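Local structure of Non-ribosomal peptide synthetase (Streptomyces halstedii, 3WV4) at residues L134-I138 with L157-L163; K209-P214 with M398-W402; L229-D235 with R310-N314; V274-R278 with D302-A306. The protein is a non-ribosomal peptide synthetase, crystallised as an N-terminal fragment with the fold of the AMP-binding enzymes of the ANL clan. All blocks are in the same frame, centred on the assembly; numbering follows the deposited sequence.

In the fold
Following the chain from the N terminus, interaction 1 comes first and closes a short loop, setting helix 131-141 against helix 151-160 beside the parallel sheet that contains strands 97-101 and 145-148. Interaction 2 then opens at strand 210-214 and closes only at 398-402, a span that holds both remaining contacts. Within it, interaction 3 joins the turn after helix 215-229 to strand 311-314, and interaction 4 lies inside that loop in turn, fixing helix 273-280 to the segment after helix 289-300. No two loops cross. Interactions 3 and 4 are neighbours, their centres about 18 Å apart, whereas those of interactions 1 and 4 are about 42 Å apart.

Interaction 1 of 4, residues L134-I138 with L157-L163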
loop_
_atom_site.group_PDB
_atom_site.type_symbol
_atom_site.label_atom_id
_atom_site.label_comp_id
_atom_site.label_asym_id
_atom_site.label_seq_id
_atom_site.Cartn_x
_atom_site.Cartn_y
_atom_site.Cartn_z
ATOM N N LEU A 134 17.915 -11.137 2.569
ATOM C CA LEU A 134 18.323 -9.841 2.000
ATOM C C LEU A 134 19.160 -9.994 0.748
ATOM O O LEU A 134 18.838 -9.415 -0.281
ATOM C CB LEU A 134 19.079 -9.017 3.042
ATOM C CG LEU A 134 18.065 -8.447 4.042
ATOM C CD1 LEU A 134 18.721 -8.045 5.358
ATOM C CD2 LEU A 134 17.349 -7.252 3.426
ATOM N N ARG A 135 20.201 -10.826 0.801
ATOM C CA ARG A 135 21.046 -10.979 -0.377
ATOM C C ARG A 135 20.252 -11.430 -1.591
ATOM O O ARG A 135 20.496 -10.942 -2.681
ATOM C CB ARG A 135 22.285 -11.903 -0.159
ATOM C CG ARG A 135 22.020 -13.375 0.014
ATOM C CD ARG A 135 23.331 -14.180 -0.129
ATOM N NE ARG A 135 24.495 -13.362 0.232
ATOM C CZ ARG A 135 25.047 -13.308 1.445
ATOM N NH1 ARG A 135 24.570 -14.036 2.458
ATOM N NH2 ARG A 135 26.112 -12.540 1.627
ATOM N N SER A 136 19.361 -12.403 -1.417
ATOM C CA SER A 136 18.562 -12.960 -2.523
ATOM C C SER A 136 17.626 -11.897 -3.125
ATOM O O SER A 136 17.561 -11.713 -4.336
ATOM C CB SER A 136 17.736 -14.152 -2.003
ATOM O OG SER A 136 16.801 -14.580 -2.967
ATOM N N VAL A 137 16.920 -11.197 -2.250
ATOM C CA VAL A 137 15.905 -10.220 -2.668
ATOM C C VAL A 137 16.603 -9.028 -3.335
ATOM O O VAL A 137 16.234 -8.620 -4.445
ATOM C CB VAL A 137 15.027 -9.799 -1.466
ATOM C CG1 VAL A 137 14.143 -8.607 -1.805
ATOM C CG2 VAL A 137 14.146 -10.966 -1.043
ATOM N N ILE A 138 17.673 -8.544 -2.714
ATOM C CA ILE A 138 18.407 -7.419 -3.261
ATOM C C ILE A 138 18.977 -7.726 -4.627
ATOM O O ILE A 138 18.810 -6.939 -5.555
ATOM C CB ILE A 138 19.504 -6.955 -2.295
ATOM C CG1 ILE A 138 18.813 -6.380 -1.061
ATOM C CG2 ILE A 138 20.451 -5.954 -2.958
ATOM C CD1 ILE A 138 19.734 -5.795 -0.030
ATOM N N LEU A 157 23.591 -4.495 5.950
ATOM C CA LEU A 157 23.330 -4.575 4.512
ATOM C C LEU A 157 24.570 -4.669 3.669
ATOM O O LEU A 157 24.527 -5.300 2.618
ATOM C CB LEU A 157 22.459 -3.406 4.012
ATOM C CG LEU A 157 20.946 -3.540 4.205
ATOM C CD1 LEU A 157 20.554 -4.260 5.482
ATOM C CD2 LEU A 157 20.292 -2.167 4.144
ATOM N N ARG A 158 25.664 -4.052 4.113
ATOM C CA ARG A 158 26.932 -4.132 3.379
ATOM C C ARG A 158 27.523 -5.544 3.392
ATOM O O ARG A 158 28.264 -5.899 2.500
ATOM C CB ARG A 158 27.972 -3.113 3.894
ATOM C CG ARG A 158 27.714 -1.677 3.440
ATOM C CD ARG A 158 28.424 -0.636 4.313
ATOM N NE ARG A 158 27.942 0.722 4.034
ATOM C CZ ARG A 158 27.630 1.632 4.957
ATOM N NH1 ARG A 158 27.733 1.377 6.257
ATOM N NH2 ARG A 158 27.181 2.810 4.588
ATOM N N ASP A 159 27.195 -6.354 4.376
ATOM C CA ASP A 159 27.655 -7.754 4.368
ATOM C C ASP A 159 27.002 -8.521 3.203
ATOM O O ASP A 159 27.551 -9.528 2.735
ATOM C CB ASP A 159 27.312 -8.494 5.676
ATOM C CG ASP A 159 27.894 -7.822 6.928
ATOM O OD1 ASP A 159 28.976 -7.192 6.845
ATOM O OD2 ASP A 159 27.248 -7.931 8.004
ATOM N N VAL A 160 25.847 -8.040 2.715
ATOM C CA VAL A 160 25.068 -8.845 1.783
ATOM C C VAL A 160 24.997 -8.275 0.388
ATOM O O VAL A 160 24.423 -8.894 -0.476
ATOM C CB VAL A 160 23.653 -9.170 2.311
ATOM C CG1 VAL A 160 23.715 -9.728 3.724
ATOM C CG2 VAL A 160 22.727 -7.955 2.257
ATOM N N THR A 161 25.580 -7.103 0.160
ATOM C CA THR A 161 25.642 -6.536 -1.175
ATOM C C THR A 161 26.906 -5.703 -1.249
ATOM O O THR A 161 27.435 -5.260 -0.236
ATOM C CB THR A 161 24.372 -5.667 -1.537
ATOM O OG1 THR A 161 24.450 -5.198 -2.901
ATOM C CG2 THR A 161 24.275 -4.427 -0.651
ATOM N N ASP A 162 27.389 -5.509 -2.469
ATOM C CA ASP A 162 28.496 -4.621 -2.748
ATOM C C ASP A 162 28.011 -3.268 -3.235
ATOM O O ASP A 162 28.813 -2.356 -3.439
ATOM C CB ASP A 162 29.400 -5.272 -3.804
ATOM C CG ASP A 162 29.955 -6.636 -3.337
ATOM O OD1 ASP A 162 30.068 -6.852 -2.098
ATOM O OD2 ASP A 162 30.223 -7.506 -4.203
ATOM N N LEU A 163 26.708 -3.132 -3.469
ATOM C CA LEU A 163 26.179 -1.836 -3.895
ATOM C C LEU A 163 26.322 -0.850 -2.748
ATOM O O LEU A 163 26.364 -1.250 -1.578
ATOM C CB LEU A 163 24.715 -1.942 -4.318
ATOM C CG LEU A 163 24.509 -2.926 -5.495
ATOM C CD1 LEU A 163 23.070 -3.454 -5.497
ATOM C CD2 LEU A 163 24.917 -2.376 -6.860
#
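The guanidinium of Arg-135 has Val-160 over one face, with CG1 of the valine 4.1 Å above the plane and displaced toward the rim. The carbonyl of Asp-159 comes at the group obliquely, leaving 3.5 Å between Arg-135 NH2 and Asp-159 O, a polar approach and not a hydrogen bond. A bend at chi3 (27°) turns the charged end of the arginine toward Asp-159 and Val-160. Nearer the backbone, CB of Arg-135 packs 3.9 Å from CB of Val-160, where the two helices come closest.

Val-160 is the centre of the apolar part. Its CG2 branch meets CB of Leu-134 at 3.9 Å and looks toward CD1 of Ile-138. Both helices lie on the same face of a parallel sheet: helix 131-141 leads into strand 145-148 and helix 151-160 out of it, as successive beta-alpha-beta crossovers of an alpha/beta layer. On the sheet side, Leu-134 CD1 and Leu-157 CD1 touch at 4.2 Å, and both leucines also rest on Gln-101 of strand 97-101.

Farther along, Ile-138 and Thr-161 cross at about a right angle, with the isoleucine's CG2 methyl 4.1 Å from Thr-161 OG1. That hydroxyl oxygen takes a nearly straight bond (165°) from Leu-163 N in an ST turn; Leu-163 CD1 lies 4.4 Å from Ile-138 CG2.

Interaction 2 of 4, residues K209-P214 with M398-W402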
loop_
_atom_site.group_PDB
_atom_site.type_symbol
_atom_site.label_atom_id
_atom_site.label_comp_id
_atom_site.label_asym_id
_atom_site.label_seq_id
_atom_site.Cartn_x
_atom_site.Cartn_y
_atom_site.Cartn_z
ATOM N N LYS A 209 10.496 -13.188 -5.426
ATOM C CA LYS A 209 9.328 -13.009 -6.288
ATOM C C LYS A 209 8.627 -11.729 -5.901
ATOM O O LYS A 209 8.159 -11.618 -4.800
ATOM C CB LYS A 209 8.391 -14.199 -6.120
ATOM C CG LYS A 209 7.290 -14.187 -7.151
ATOM C CD LYS A 209 6.376 -15.414 -7.125
ATOM C CE LYS A 209 5.360 -15.332 -6.010
ATOM N NZ LYS A 209 4.389 -16.462 -6.148
ATOM N N ALA A 210 8.602 -10.766 -6.811
ATOM C CA ALA A 210 8.026 -9.485 -6.579
ATOM C C ALA A 210 6.992 -9.210 -7.634
ATOM O O ALA A 210 7.214 -9.494 -8.814
ATOM C CB ALA A 210 9.096 -8.408 -6.644
ATOM N N VAL A 211 5.882 -8.628 -7.227
ATOM C CA VAL A 211 4.954 -8.075 -8.204
ATOM C C VAL A 211 5.454 -6.726 -8.715
ATOM O O VAL A 211 5.858 -5.889 -7.935
ATOM C CB VAL A 211 3.580 -7.917 -7.587
ATOM C CG1 VAL A 211 2.580 -7.384 -8.611
ATOM C CG2 VAL A 211 3.136 -9.268 -7.027
ATOM N N ALA A 212 5.442 -6.561 -10.028
ATOM C CA ALA A 212 5.895 -5.366 -10.679
ATOM C C ALA A 212 4.735 -4.491 -10.927
ATOM O O ALA A 212 3.828 -4.841 -11.696
ATOM C CB ALA A 212 6.577 -5.678 -12.006
ATOM N N CYS A 213 4.787 -3.297 -10.340
ATOM C CA CYS A 213 3.630 -2.445 -10.325
ATOM C C CYS A 213 3.889 -1.177 -11.053
ATOM O O CYS A 213 4.663 -0.322 -10.561
ATOM C CB CYS A 213 3.226 -2.124 -8.876
ATOM S SG CYS A 213 2.853 -3.558 -7.852
ATOM N N PRO A 214 3.220 -0.989 -12.190
ATOM C CA PRO A 214 3.355 0.259 -12.889
ATOM C C PRO A 214 2.566 1.372 -12.264
ATOM O O PRO A 214 1.596 1.136 -11.589
ATOM C CB PRO A 214 2.790 -0.051 -14.293
ATOM C CG PRO A 214 2.809 -1.545 -14.384
ATOM C CD PRO A 214 2.462 -1.956 -12.984
ATOM N N MET A 398 -1.700 -6.072 -12.187
ATOM C CA MET A 398 -0.351 -5.527 -12.262
ATOM C C MET A 398 0.399 -6.191 -13.403
ATOM O O MET A 398 -0.155 -7.033 -14.082
ATOM C CB MET A 398 0.383 -5.740 -10.908
ATOM C CG MET A 398 -0.242 -4.941 -9.757
ATOM S SD MET A 398 -0.054 -3.143 -9.968
ATOM C CE MET A 398 -1.359 -2.684 -8.789
ATOM N N ALA A 399 1.638 -5.794 -13.619
ATOM C CA ALA A 399 2.377 -6.180 -14.795
ATOM C C ALA A 399 3.035 -7.576 -14.764
ATOM O O ALA A 399 3.755 -7.841 -15.669
ATOM C CB ALA A 399 3.460 -5.159 -15.066
ATOM N N GLY A 400 2.809 -8.431 -13.774
ATOM C CA GLY A 400 3.527 -9.687 -13.664
ATOM C C GLY A 400 4.519 -9.619 -12.502
ATOM O O GLY A 400 4.477 -8.681 -11.693
ATOM N N TYR A 401 5.390 -10.632 -12.417
ATOM C CA TYR A 401 6.441 -10.689 -11.441
ATOM C C TYR A 401 7.727 -10.168 -12.048
ATOM O O TYR A 401 7.972 -10.367 -13.226
ATOM C CB TYR A 401 6.633 -12.123 -10.949
ATOM C CG TYR A 401 5.366 -12.717 -10.376
ATOM C CD1 TYR A 401 4.817 -12.221 -9.200
ATOM C CD2 TYR A 401 4.701 -13.743 -11.022
ATOM C CE1 TYR A 401 3.653 -12.756 -8.666
ATOM C CE2 TYR A 401 3.535 -14.295 -10.500
ATOM C CZ TYR A 401 3.012 -13.797 -9.316
ATOM O OH TYR A 401 1.822 -14.318 -8.799
ATOM N N TRP A 402 8.556 -9.507 -11.255
ATOM C CA TRP A 402 9.759 -8.900 -11.770
ATOM C C TRP A 402 10.747 -9.989 -12.310
ATOM O O TRP A 402 11.143 -10.888 -11.568
ATOM C CB TRP A 402 10.383 -8.092 -10.651
ATOM C CG TRP A 402 11.747 -7.562 -10.892
ATOM C CD1 TRP A 402 12.887 -7.946 -10.253
ATOM C CD2 TRP A 402 12.120 -6.549 -11.810
ATOM N NE1 TRP A 402 13.955 -7.204 -10.689
ATOM C CE2 TRP A 402 13.517 -6.366 -11.680
ATOM C CE3 TRP A 402 11.413 -5.745 -12.714
ATOM C CZ2 TRP A 402 14.225 -5.428 -12.423
ATOM C CZ3 TRP A 402 12.133 -4.805 -13.486
ATOM C CH2 TRP A 402 13.528 -4.666 -13.329
#
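Three backbone hydrogen bonds join Lys-209-Pro-214 to Met-398-Trp-402. Ala-212 N gives an almost straight one (179°) to Gly-400 O, 2.9 Å away, and Trp-402 N reaches Ala-210 O at 2.8 Å; together they bracket Val-211 and Tyr-401 as a non-hydrogen-bonded antiparallel pair, a single bridge. Ala-399 N adds a 3.1 Å bond to Ala-212 O. Between the main bonds, CA of Tyr-401 makes a CA-H...O contact of 3.0 Å with Ala-210 O.

The aromatic contact is CH-pi. Lys-209 CD sits over the centre of the Tyr-401 ring, 4.1 Å from its centroid, and a bend at chi3 (79°) keeps CE close to the ring's CE1. At the ring's edge, in its plane, lies Ala-210 O, while the phenol OH is hydrogen-bonded to Glu-344.

Apolar packing fills the rest. Met-398, bent at chi2 (-67°), puts SD 3.6 Å from Cys-213 CB, and its CB meets Val-211 CG1 across a right-angled crossing. At the far end, Pro-214 CG touches Ala-399 CB at 3.7 Å.

Strand 210-214 pairs with strand 195-200 on its other edge. Lys-209 ends the Thr/Ser/Gly-rich signature loop, core motif A3 of the synthetase family, and Met-398-Trp-402 belongs to motif A6, so the contact joins the strand that follows A3 to motif A6, with Lys-209 on the Tyr-401 ring linking these two motifs of the ANL fold directly.

Interaction 3 of 4, residues L229-D235 with R310-N314; sequences LGYHAED and RMFTN
Arg-310 grips Asp-235 side-on, and this is the tight end of the contact. NE bonds to OD1 of the aspartate at 2.8 Å through the syn lone pair, and NH2 bonds to OD2 at 2.7 Å; both run nearly straight (171° and 174°), with carboxylate and guanidinium almost coplanar. NH2 has a second acceptor, Gly-230 O at 3.0 Å, which lies in the guanidinium plane although the donor stands above the carbonyl plane. The chain of Arg-310 is extended from CG to NE and crosses the aspartate at about a right angle, presenting the NE/NH2 edge to the carboxylate. Asp-235 is itself well anchored: OD2 also accepts from His-232 N on its anti side, and OD1 is hydrogen-bonded to Thr-283.

The loop here leaves helix 215-229 through Gly-230, whose positive phi turns the chain, and then folds into a type I beta turn from His-232 to Asp-235 before strand 236-239. The ion pair ties this turn to the start of strand 311-314, which lies in parallel between strands 284-287 and 335-340 of the large mixed sheet.

On the solvent side the fit is looser. Exposed His-232 has its NE2 over one face of the guanidinium, the ring tilted 23° from it, and a water bridges Arg-310 NH1 to Leu-229 O. On the buried side the contacts are apolar: Leu-229 CD2 meets Met-311 SD at 4.1 Å at a right-angled crossing, while its CD1 meets Thr-313 CG2 at 4.1 Å.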
loop_
_atom_site.group_PDB
_atom_site.type_symbol
_atom_site.label_atom_id
_atom_site.label_comp_id
_atom_site.label_asym_id
_atom_site.label_seq_id
_atom_site.Cartn_x
_atom_site.Cartn_y
_atom_site.Cartn_z
ATOM N N LEU A 229 -14.633 3.062 -0.391
ATOM C CA LEU A 229 -14.427 3.336 1.010
ATOM C C LEU A 229 -14.668 4.780 1.388
ATOM O O LEU A 229 -15.074 5.052 2.493
ATOM C CB LEU A 229 -12.988 2.992 1.412
ATOM C CG LEU A 229 -12.574 1.510 1.368
ATOM C CD1 LEU A 229 -11.144 1.282 1.915
ATOM C CD2 LEU A 229 -13.597 0.645 2.116
ATOM N N GLY A 230 -14.380 5.705 0.490
ATOM C CA GLY A 230 -14.788 7.123 0.663
ATOM C C GLY A 230 -13.951 7.860 1.664
ATOM O O GLY A 230 -14.495 8.522 2.525
ATOM N N TYR A 231 -12.629 7.687 1.642
ATOM C CA TYR A 231 -11.776 8.568 2.460
ATOM C C TYR A 231 -11.988 9.986 1.940
ATOM O O TYR A 231 -12.293 10.162 0.787
ATOM C CB TYR A 231 -10.283 8.261 2.362
ATOM C CG TYR A 231 -9.782 7.023 3.081
ATOM C CD1 TYR A 231 -10.103 5.763 2.597
ATOM C CD2 TYR A 231 -8.886 7.085 4.143
ATOM C CE1 TYR A 231 -9.605 4.622 3.150
ATOM C CE2 TYR A 231 -8.380 5.888 4.741
ATOM C CZ TYR A 231 -8.730 4.658 4.215
ATOM O OH TYR A 231 -8.301 3.382 4.774
ATOM N N HIS A 232 -11.864 10.975 2.811
ATOM C CA HIS A 232 -11.986 12.378 2.398
ATOM C C HIS A 232 -10.991 13.243 3.186
ATOM O O HIS A 232 -10.293 12.755 4.090
ATOM C CB HIS A 232 -13.418 12.877 2.509
ATOM C CG HIS A 232 -14.004 12.733 3.867
ATOM N ND1 HIS A 232 -13.728 13.609 4.893
ATOM C CD2 HIS A 232 -14.852 11.805 4.380
ATOM C CE1 HIS A 232 -14.389 13.239 5.979
ATOM N NE2 HIS A 232 -15.064 12.136 5.701
ATOM N N ALA A 233 -10.920 14.508 2.793
ATOM C CA ALA A 233 -9.854 15.401 3.233
ATOM C C ALA A 233 -9.816 15.637 4.725
ATOM O O ALA A 233 -8.785 15.935 5.255
ATOM C CB ALA A 233 -9.941 16.746 2.485
ATOM N N GLU A 234 -10.953 15.560 5.394
ATOM C CA GLU A 234 -10.981 15.682 6.814
ATOM C C GLU A 234 -10.722 14.355 7.574
ATOM O O GLU A 234 -10.807 14.355 8.762
ATOM C CB GLU A 234 -12.314 16.324 7.219
ATOM C CG GLU A 234 -12.334 17.819 6.791
ATOM C CD GLU A 234 -13.600 18.584 7.150
ATOM O OE1 GLU A 234 -14.720 18.172 6.738
ATOM O OE2 GLU A 234 -13.468 19.648 7.823
ATOM N N ASP A 235 -10.449 13.225 6.903
ATOM C CA ASP A 235 -10.145 11.991 7.643
ATOM C C ASP A 235 -8.746 12.037 8.209
ATOM O O ASP A 235 -7.917 12.758 7.774
ATOM C CB ASP A 235 -10.331 10.739 6.816
ATOM C CG ASP A 235 -11.788 10.339 6.688
ATOM O OD1 ASP A 235 -12.476 10.239 7.732
ATOM O OD2 ASP A 235 -12.253 10.095 5.525
ATOM N N ARG A 310 -14.613 6.116 12.580
ATOM C CA ARG A 310 -15.751 5.836 11.725
ATOM C C ARG A 310 -15.621 4.604 10.824
ATOM O O ARG A 310 -16.629 4.107 10.283
ATOM C CB ARG A 310 -16.104 7.080 10.894
ATOM C CG ARG A 310 -15.251 7.329 9.651
ATOM C CD ARG A 310 -15.666 8.666 8.984
ATOM N NE ARG A 310 -14.933 8.880 7.745
ATOM C CZ ARG A 310 -15.288 8.379 6.546
ATOM N NH1 ARG A 310 -16.384 7.685 6.393
ATOM N NH2 ARG A 310 -14.566 8.614 5.488
ATOM N N MET A 311 -14.417 4.085 10.640
ATOM C CA MET A 311 -14.252 2.878 9.798
ATOM C C MET A 311 -13.014 2.110 10.144
ATOM O O MET A 311 -11.963 2.711 10.403
ATOM C CB MET A 311 -14.165 3.237 8.307
ATOM C CG MET A 311 -14.363 2.060 7.362
ATOM S SD MET A 311 -14.386 2.558 5.625
ATOM C CE MET A 311 -15.816 3.655 5.617
ATOM N N PHE A 312 -13.179 0.793 10.212
ATOM C CA PHE A 312 -12.124 -0.167 10.245
ATOM C C PHE A 312 -12.143 -0.940 8.933
ATOM O O PHE A 312 -13.213 -1.425 8.521
ATOM C CB PHE A 312 -12.346 -1.196 11.343
ATOM C CG PHE A 312 -12.338 -0.612 12.699
ATOM C CD1 PHE A 312 -11.143 -0.305 13.328
ATOM C CD2 PHE A 312 -13.541 -0.332 13.358
ATOM C CE1 PHE A 312 -11.135 0.264 14.596
ATOM C CE2 PHE A 312 -13.533 0.254 14.632
ATOM C CZ PHE A 312 -12.315 0.560 15.250
ATOM N N THR A 313 -10.977 -1.081 8.313
ATOM C CA THR A 313 -10.888 -1.823 7.089
ATOM C C THR A 313 -9.923 -3.006 7.282
ATOM O O THR A 313 -8.789 -2.835 7.687
ATOM C CB THR A 313 -10.480 -0.940 5.902
ATOM O OG1 THR A 313 -9.188 -0.407 6.071
ATOM C CG2 THR A 313 -11.375 0.207 5.815
ATOM N N ASN A 314 -10.397 -4.181 6.918
ATOM C CA ASN A 314 -9.680 -5.385 7.154
ATOM C C ASN A 314 -9.381 -6.012 5.820
ATOM O O ASN A 314 -10.299 -6.322 5.037
ATOM C CB ASN A 314 -10.492 -6.352 8.009
ATOM C CG ASN A 314 -9.686 -7.595 8.386
ATOM O OD1 ASN A 314 -8.703 -7.502 9.112
ATOM N ND2 ASN A 314 -10.106 -8.737 7.917
HETATM O O HOH W 1 -17.038 6.494 3.941
#

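Interaction 4 of 4, residues V274-R278 with D302-A306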
loop_
_atom_site.group_PDB
_atom_site.type_symbol
_atom_site.label_atom_id
_atom_site.label_comp_id
_atom_site.label_asym_id
_atom_site.label_seq_id
_atom_site.Cartn_x
_atom_site.Cartn_y
_atom_site.Cartn_z
ATOM N N VAL A 274 -5.334 2.877 22.508
ATOM C CA VAL A 274 -6.645 3.546 22.554
ATOM C C VAL A 274 -6.530 5.069 22.739
ATOM O O VAL A 274 -7.259 5.858 22.114
ATOM C CB VAL A 274 -7.549 2.998 23.665
ATOM C CG1 VAL A 274 -8.885 3.743 23.679
ATOM C CG2 VAL A 274 -7.779 1.496 23.475
ATOM N N LYS A 275 -5.608 5.450 23.594
ATOM C CA LYS A 275 -5.280 6.833 23.824
ATOM C C LYS A 275 -4.748 7.491 22.546
ATOM O O LYS A 275 -5.271 8.517 22.091
ATOM C CB LYS A 275 -4.231 6.906 24.932
ATOM C CG LYS A 275 -3.984 8.292 25.494
ATOM C CD LYS A 275 -2.746 8.270 26.375
ATOM C CE LYS A 275 -2.665 9.515 27.214
ATOM N NZ LYS A 275 -1.444 9.508 28.073
ATOM N N SER A 276 -3.730 6.892 21.951
ATOM C CA SER A 276 -3.211 7.388 20.680
ATOM C C SER A 276 -4.343 7.645 19.669
ATOM O O SER A 276 -4.360 8.668 18.992
ATOM C CB SER A 276 -2.199 6.399 20.101
ATOM O OG SER A 276 -1.562 5.687 21.147
ATOM N N LEU A 277 -5.271 6.706 19.555
ATOM C CA LEU A 277 -6.341 6.857 18.601
ATOM C C LEU A 277 -7.170 8.068 18.889
ATOM O O LEU A 277 -7.425 8.866 17.991
ATOM C CB LEU A 277 -7.240 5.628 18.584
ATOM C CG LEU A 277 -6.496 4.427 17.980
ATOM C CD1 LEU A 277 -7.206 3.108 18.295
ATOM C CD2 LEU A 277 -6.473 4.608 16.475
ATOM N N ARG A 278 -7.606 8.176 20.132
ATOM C CA ARG A 278 -8.464 9.273 20.572
ATOM C C ARG A 278 -7.764 10.610 20.429
ATOM O O ARG A 278 -8.313 11.574 19.868
ATOM C CB ARG A 278 -8.954 9.048 22.019
ATOM C CG ARG A 278 -9.723 10.240 22.640
ATOM C CD ARG A 278 -9.920 10.121 24.157
ATOM N NE ARG A 278 -9.959 8.707 24.536
ATOM C CZ ARG A 278 -9.105 8.098 25.359
ATOM N NH1 ARG A 278 -8.133 8.760 25.985
ATOM N NH2 ARG A 278 -9.262 6.802 25.576
ATOM N N ASP A 302 -10.385 1.189 28.964
ATOM C CA ASP A 302 -10.470 2.628 28.724
ATOM C C ASP A 302 -11.876 3.106 28.286
ATOM O O ASP A 302 -12.188 3.130 27.083
ATOM C CB ASP A 302 -9.388 3.026 27.703
ATOM C CG ASP A 302 -9.240 4.537 27.548
ATOM O OD1 ASP A 302 -10.182 5.277 27.915
ATOM O OD2 ASP A 302 -8.199 4.986 27.032
ATOM N N PRO A 303 -12.708 3.548 29.260
ATOM C CA PRO A 303 -14.108 3.944 28.992
ATOM C C PRO A 303 -14.297 5.313 28.268
ATOM O O PRO A 303 -15.431 5.697 27.961
ATOM C CB PRO A 303 -14.724 3.972 30.398
ATOM C CG PRO A 303 -13.587 4.406 31.274
ATOM C CD PRO A 303 -12.311 3.909 30.639
ATOM N N GLU A 304 -13.205 6.021 27.991
ATOM C CA GLU A 304 -13.250 7.266 27.201
ATOM C C GLU A 304 -13.332 6.990 25.711
ATOM O O GLU A 304 -13.670 7.887 24.957
ATOM C CB GLU A 304 -12.016 8.136 27.462
ATOM C CG GLU A 304 -12.257 9.159 28.544
ATOM C CD GLU A 304 -11.006 9.943 28.862
ATOM O OE1 GLU A 304 -10.706 10.908 28.142
ATOM O OE2 GLU A 304 -10.312 9.553 29.812
ATOM N N GLY A 305 -12.962 5.765 25.317
ATOM C CA GLY A 305 -13.113 5.265 23.942
ATOM C C GLY A 305 -12.274 5.971 22.889
ATOM O O GLY A 305 -11.188 6.489 23.156
ATOM N N ALA A 306 -12.783 5.960 21.660
ATOM C CA ALA A 306 -12.215 6.783 20.611
ATOM C C ALA A 306 -13.371 7.087 19.671
ATOM O O ALA A 306 -13.504 6.524 18.587
ATOM C CB ALA A 306 -11.052 6.095 19.929
#
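Arg-278 fixes its helix to the turn at Asp-302-Ala-306. Its NE and NH2 both donate to a single atom, Gly-305 O, at 2.9 Å and 3.1 Å, with NH2 arriving in the carbonyl plane on a lone pair and NE from a tilt. NH2 also makes a salt bridge of 2.6 Å to Asp-302 OD2, which it meets from above the carboxylate plane, since the two flat groups are turned 63° apart. Over one guanidinium face lies Glu-304 CB, 3.6 Å from Arg-278 CZ; the opposite face looks toward Val-274 O. The Glu-304 carboxylate is stacked at longer range, its plane 26° from the guanidinium's, with OE1 about 4.0 Å from NH1 and well out of plane, so that pair is a long, purely electrostatic one. A bend at chi3 (-28°) swings the guanidinium round to the glycine carbonyl.

One shell out, Asp-302 OD1 accepts from Glu-304 N in an Asx turn, which probably restrains the carboxylate's rotation. Around it the backbone makes a type I turn from Asp-302 to Gly-305, where Gly-305 takes a positive phi and its carbonyl faces the helix. Val-274 CG1 packs 3.6 Å from Gly-305 O, and Leu-277 CB meets Ala-306 CB at 4.1 Å.

Farther out, Val-274 rests on Leu-295, Leu-298 and Ile-299 of helix 289-300, while Ala-306 touches Phe-331. Strands 284-287 and 311-314 are parallel neighbours joined through helix 289-300, and the Asx turn lies on the return leg of this beta-alpha-beta crossover.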